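Local coordinates for protein terminase, small subunit (Thermus phage G20c, PDB 6EJQ) that probably recognises viral DNA for packaging and regulates the ATPase of the large terminase subunit, working as a nine-subunit ring, at residues A73-M87 with I115-R129. Numbering follows the deposited sequence. Where two conformers were deposited one is given.
Sequences ARIFQKDLLAIYQNM and IAAMADRIMKIDQER
The amide of Q77 reaches across to helix 112-139 and uses both N-H groups of NE2 there. One runs almost straight to D126 OD1 at 2.8 Å, meeting that oxygen from above the carboxylate plane. The other goes from Q77 NE2 to I122 O at 2.9 Å, a carbonyl whose bonds within its own helix are weak. Glutamine suits this buried place because a fully extended chain, with CG anti to the backbone N (chi1 -162°), carries a donor and an acceptor past I125. Its OE1 lies at the edge of the R129 guanidinium, in plane, and takes a weak bond from R129 NH1 at 3.3 Å. R129 NH2 also pairs ionically with D126 OD1, 2.7 Å away, though the hydrogen bond is bent and weak.

R74 lays its guanidinium flat on that of R129, planes 20° apart. Two like charges can stack here probably because E65 of the second subunit pairs with both, OE2 with R74 NH1 and OE1 with R129 NE; R72 of that subunit holds D126 OD2. Helices 59-95 and 112-139 form an antiparallel hairpin in the C-terminal domain, packed knobs-into-holes, and the second subunit of the nonameric ring packs along it.

Farther along, apolar knobs take over. Branched L80 fills a hole between M118, R121, I122 and I125. M118, flexible and unbranched, bends at chi2 and chi3 so that SD lies against L80 and CE against I83. Tyrosine combines an apolar ring, Y84 CE1 3.5 Å from I115 CG2, with a hydroxyl hydrogen-bonded to D79 OD2 of the second subunit.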
# COMPACT_ATOMS: atom_id res chain seq x y z
N ALA B 73 2.13 3.02 -26.23
CA ALA B 73 2.67 2.08 -25.25
C ALA B 73 3.81 1.23 -25.83
O ALA B 73 4.81 1.00 -25.14
CB ALA B 73 1.55 1.21 -24.70
N ARG B 74 3.69 0.78 -27.09
CA ARG B 74 4.78 0.07 -27.78
C ARG B 74 6.07 0.86 -27.83
O ARG B 74 7.16 0.30 -27.68
CB ARG B 74 4.40 -0.31 -29.22
CG ARG B 74 3.43 -1.47 -29.34
CD ARG B 74 3.24 -1.88 -30.79
NE ARG B 74 2.17 -2.87 -30.95
CZ ARG B 74 2.30 -4.19 -30.75
NH1 ARG B 74 1.26 -5.00 -30.93
NH2 ARG B 74 3.46 -4.71 -30.36
N ILE B 75 5.94 2.17 -28.06
CA ILE B 75 7.09 3.06 -28.10
C ILE B 75 7.78 3.15 -26.73
O ILE B 75 9.00 3.08 -26.66
CB ILE B 75 6.70 4.48 -28.56
CG1 ILE B 75 6.26 4.45 -30.02
CG2 ILE B 75 7.86 5.46 -28.40
CD1 ILE B 75 5.41 5.64 -30.41
N PHE B 76 6.99 3.35 -25.67
CA PHE B 76 7.57 3.40 -24.32
C PHE B 76 8.20 2.05 -23.98
O PHE B 76 9.30 2.00 -23.44
CB PHE B 76 6.52 3.76 -23.25
CG PHE B 76 5.93 5.15 -23.38
CD1 PHE B 76 6.69 6.24 -23.78
CD2 PHE B 76 4.61 5.37 -23.04
CE1 PHE B 76 6.12 7.51 -23.87
CE2 PHE B 76 4.03 6.63 -23.11
CZ PHE B 76 4.80 7.71 -23.53
N GLN B 77 7.52 0.97 -24.32
CA GLN B 77 8.03 -0.38 -24.07
C GLN B 77 9.41 -0.57 -24.69
O GLN B 77 10.30 -1.14 -24.06
CB GLN B 77 7.08 -1.45 -24.61
CG GLN B 77 7.30 -2.83 -24.02
CD GLN B 77 6.32 -3.86 -24.55
OE1 GLN B 77 5.97 -3.84 -25.73
NE2 GLN B 77 5.89 -4.77 -23.69
N LYS B 78 9.60 -0.05 -25.89
CA LYS B 78 10.88 -0.15 -26.57
C LYS B 78 11.98 0.66 -25.88
O LYS B 78 13.12 0.21 -25.78
CB LYS B 78 10.75 0.24 -28.03
CG LYS B 78 11.94 -0.13 -28.89
CD LYS B 78 11.67 0.29 -30.32
CE LYS B 78 12.94 0.40 -31.13
NZ LYS B 78 13.33 -0.95 -31.61
N ASP B 79 11.62 1.84 -25.38
CA ASP B 79 12.54 2.63 -24.55
C ASP B 79 12.94 1.86 -23.28
O ASP B 79 14.13 1.81 -22.94
CB ASP B 79 11.94 3.97 -24.15
CG ASP B 79 11.77 4.91 -25.32
OD1 ASP B 79 12.41 4.70 -26.38
OD2 ASP B 79 10.99 5.86 -25.18
N LEU B 80 11.95 1.28 -22.61
CA LEU B 80 12.19 0.53 -21.38
C LEU B 80 13.05 -0.70 -21.61
O LEU B 80 13.93 -0.99 -20.81
CB LEU B 80 10.86 0.14 -20.70
CG LEU B 80 9.96 1.29 -20.22
CD1 LEU B 80 8.78 0.73 -19.44
CD2 LEU B 80 10.71 2.31 -19.38
N LEU B 81 12.82 -1.42 -22.70
CA LEU B 81 13.66 -2.56 -23.08
C LEU B 81 15.13 -2.19 -23.25
O LEU B 81 16.00 -2.91 -22.79
CB LEU B 81 13.15 -3.23 -24.34
CG LEU B 81 11.89 -4.08 -24.14
CD1 LEU B 81 11.10 -4.21 -25.43
CD2 LEU B 81 12.24 -5.46 -23.60
N ALA B 82 15.39 -1.05 -23.88
CA ALA B 82 16.77 -0.55 -24.01
C ALA B 82 17.38 -0.21 -22.65
O ALA B 82 18.53 -0.54 -22.39
CB ALA B 82 16.82 0.66 -24.93
N ILE B 83 16.60 0.45 -21.79
CA ILE B 83 17.04 0.74 -20.44
C ILE B 83 17.29 -0.56 -19.66
O ILE B 83 18.30 -0.67 -18.96
CB ILE B 83 16.06 1.67 -19.70
CG1 ILE B 83 16.07 3.06 -20.35
CG2 ILE B 83 16.42 1.78 -18.22
CD1 ILE B 83 14.87 3.92 -20.03
N TYR B 84 16.39 -1.54 -19.78
CA TYR B 84 16.58 -2.85 -19.16
C TYR B 84 17.94 -3.45 -19.56
O TYR B 84 18.67 -3.94 -18.69
CB TYR B 84 15.43 -3.80 -19.53
CG TYR B 84 15.58 -5.21 -19.00
CD1 TYR B 84 15.22 -5.54 -17.69
CD2 TYR B 84 16.08 -6.23 -19.80
CE1 TYR B 84 15.35 -6.83 -17.21
CE2 TYR B 84 16.23 -7.52 -19.32
CZ TYR B 84 15.87 -7.82 -18.03
OH TYR B 84 16.01 -9.11 -17.59
N GLN B 85 18.28 -3.41 -20.84
CA GLN B 85 19.56 -3.97 -21.30
C GLN B 85 20.77 -3.26 -20.68
O GLN B 85 21.74 -3.91 -20.32
CB GLN B 85 19.68 -4.00 -22.83
CG GLN B 85 18.84 -5.07 -23.50
CD GLN B 85 19.25 -6.50 -23.14
OE1 GLN B 85 20.43 -6.85 -23.23
NE2 GLN B 85 18.29 -7.32 -22.75
N ASN B 86 20.72 -1.93 -20.57
CA ASN B 86 21.79 -1.19 -19.91
C ASN B 86 21.93 -1.60 -18.45
O ASN B 86 23.04 -1.74 -17.95
CB ASN B 86 21.57 0.32 -19.97
CG ASN B 86 22.75 1.08 -19.41
OD1 ASN B 86 22.60 1.97 -18.57
ND2 ASN B 86 23.95 0.72 -19.85
N MET B 87 20.80 -1.81 -17.78
CA MET B 87 20.81 -2.20 -16.37
C MET B 87 21.49 -3.55 -16.17
O MET B 87 22.32 -3.68 -15.29
CB MET B 87 19.39 -2.22 -15.82
CG MET B 87 18.77 -0.85 -15.70
SD MET B 87 16.99 -0.93 -15.47
CE MET B 87 16.92 -1.32 -13.72
N ILE B 115 16.14 -4.38 -11.60
CA ILE B 115 16.08 -5.11 -12.87
C ILE B 115 14.77 -5.90 -12.94
O ILE B 115 14.11 -5.90 -13.98
CB ILE B 115 17.29 -6.06 -13.03
CG1 ILE B 115 18.56 -5.23 -13.24
CG2 ILE B 115 17.12 -7.01 -14.20
CD1 ILE B 115 19.84 -6.02 -13.08
N ALA B 116 14.42 -6.56 -11.84
CA ALA B 116 13.15 -7.28 -11.73
C ALA B 116 11.97 -6.34 -11.92
O ALA B 116 11.02 -6.67 -12.63
CB ALA B 116 13.05 -7.97 -10.38
N ALA B 117 12.04 -5.17 -11.30
CA ALA B 117 10.96 -4.19 -11.39
C ALA B 117 10.76 -3.69 -12.82
O ALA B 117 9.63 -3.52 -13.26
CB ALA B 117 11.22 -3.01 -10.45
N MET B 118 11.86 -3.49 -13.53
CA MET B 118 11.79 -3.03 -14.91
C MET B 118 11.22 -4.10 -15.83
O MET B 118 10.45 -3.78 -16.74
CB MET B 118 13.17 -2.57 -15.41
CG MET B 118 13.18 -2.02 -16.83
SD MET B 118 12.12 -0.57 -17.01
CE MET B 118 13.12 0.69 -16.23
N ALA B 119 11.60 -5.36 -15.62
CA ALA B 119 11.05 -6.47 -16.41
C ALA B 119 9.54 -6.53 -16.25
O ALA B 119 8.81 -6.74 -17.21
CB ALA B 119 11.67 -7.80 -16.04
N ASP B 120 9.09 -6.34 -15.02
CA ASP B 120 7.67 -6.32 -14.71
C ASP B 120 6.88 -5.18 -15.38
O ASP B 120 5.75 -5.39 -15.83
CB ASP B 120 7.47 -6.28 -13.20
CG ASP B 120 6.05 -6.59 -12.81
OD1 ASP B 120 5.54 -7.66 -13.20
OD2 ASP B 120 5.46 -5.74 -12.13
N ARG B 121 7.47 -3.98 -15.43
CA ARG B 121 6.91 -2.85 -16.18
C ARG B 121 6.74 -3.18 -17.67
O ARG B 121 5.73 -2.82 -18.30
CB ARG B 121 7.81 -1.63 -16.05
CG ARG B 121 7.91 -1.02 -14.66
CD ARG B 121 6.65 -0.27 -14.29
NE ARG B 121 6.90 0.75 -13.28
CZ ARG B 121 5.99 1.61 -12.83
NH1 ARG B 121 4.73 1.59 -13.29
NH2 ARG B 121 6.33 2.50 -11.91
N ILE B 122 7.73 -3.86 -18.24
CA ILE B 122 7.69 -4.24 -19.65
C ILE B 122 6.65 -5.33 -19.86
O ILE B 122 5.88 -5.27 -20.82
CB ILE B 122 9.09 -4.67 -20.15
CG1 ILE B 122 10.07 -3.50 -20.08
CG2 ILE B 122 9.03 -5.20 -21.57
CD1 ILE B 122 11.52 -3.93 -20.01
N MET B 123 6.61 -6.32 -18.97
CA MET B 123 5.61 -7.40 -19.04
C MET B 123 4.17 -6.90 -18.88
O MET B 123 3.28 -7.39 -19.56
CB MET B 123 5.91 -8.52 -18.04
CG MET B 123 7.17 -9.32 -18.37
SD MET B 123 7.48 -10.73 -17.27
CE MET B 123 8.00 -9.91 -15.77
N LYS B 124 3.96 -5.93 -17.98
CA LYS B 124 2.66 -5.29 -17.80
C LYS B 124 2.12 -4.62 -19.05
O LYS B 124 0.91 -4.62 -19.28
CB LYS B 124 2.72 -4.24 -16.70
CG LYS B 124 2.83 -4.82 -15.31
CD LYS B 124 1.49 -4.88 -14.60
CE LYS B 124 1.62 -5.47 -13.19
NZ LYS B 124 2.71 -4.85 -12.38
N ILE B 125 3.02 -4.01 -19.83
CA ILE B 125 2.65 -3.35 -21.07
C ILE B 125 2.08 -4.37 -22.07
O ILE B 125 1.09 -4.07 -22.76
CB ILE B 125 3.80 -2.51 -21.66
CG1 ILE B 125 4.06 -1.28 -20.78
CG2 ILE B 125 3.49 -2.05 -23.08
CD1 ILE B 125 5.39 -0.61 -21.01
N ASP B 126 2.66 -5.57 -22.11
CA ASP B 126 2.12 -6.67 -22.93
C ASP B 126 0.72 -7.07 -22.47
O ASP B 126 -0.17 -7.24 -23.29
CB ASP B 126 3.00 -7.94 -22.88
CG ASP B 126 4.30 -7.81 -23.70
OD1 ASP B 126 4.43 -6.93 -24.57
OD2 ASP B 126 5.20 -8.66 -23.47
N GLN B 127 0.53 -7.26 -21.17
CA GLN B 127 -0.77 -7.73 -20.66
C GLN B 127 -1.86 -6.67 -20.81
O GLN B 127 -2.99 -7.00 -21.16
CB GLN B 127 -0.66 -8.22 -19.22
CG GLN B 127 0.14 -9.52 -19.06
CD GLN B 127 -0.23 -10.61 -20.09
OE1 GLN B 127 0.65 -11.18 -20.75
NE2 GLN B 127 -1.54 -10.89 -20.22
N GLU B 128 -1.51 -5.42 -20.56
CA GLU B 128 -2.40 -4.30 -20.83
C GLU B 128 -2.80 -4.21 -22.31
O GLU B 128 -3.96 -3.93 -22.61
CB GLU B 128 -1.77 -3.00 -20.34
CG GLU B 128 -1.81 -2.89 -18.82
CD GLU B 128 -0.90 -1.82 -18.22
OE1 GLU B 128 -0.12 -1.16 -18.94
OE2 GLU B 128 -0.97 -1.65 -16.99
N ARG B 129 -1.86 -4.49 -23.21
CA ARG B 129 -2.15 -4.59 -24.65
C ARG B 129 -3.17 -5.69 -24.93
O ARG B 129 -4.17 -5.45 -25.60
CB ARG B 129 -0.89 -4.84 -25.48
CG ARG B 129 -1.12 -4.88 -26.98
CD ARG B 129 0.11 -4.46 -27.77
NE ARG B 129 1.20 -5.38 -27.52
CZ ARG B 129 2.37 -5.11 -26.94
NH1 ARG B 129 2.72 -3.90 -26.53
NH2 ARG B 129 3.22 -6.12 -26.79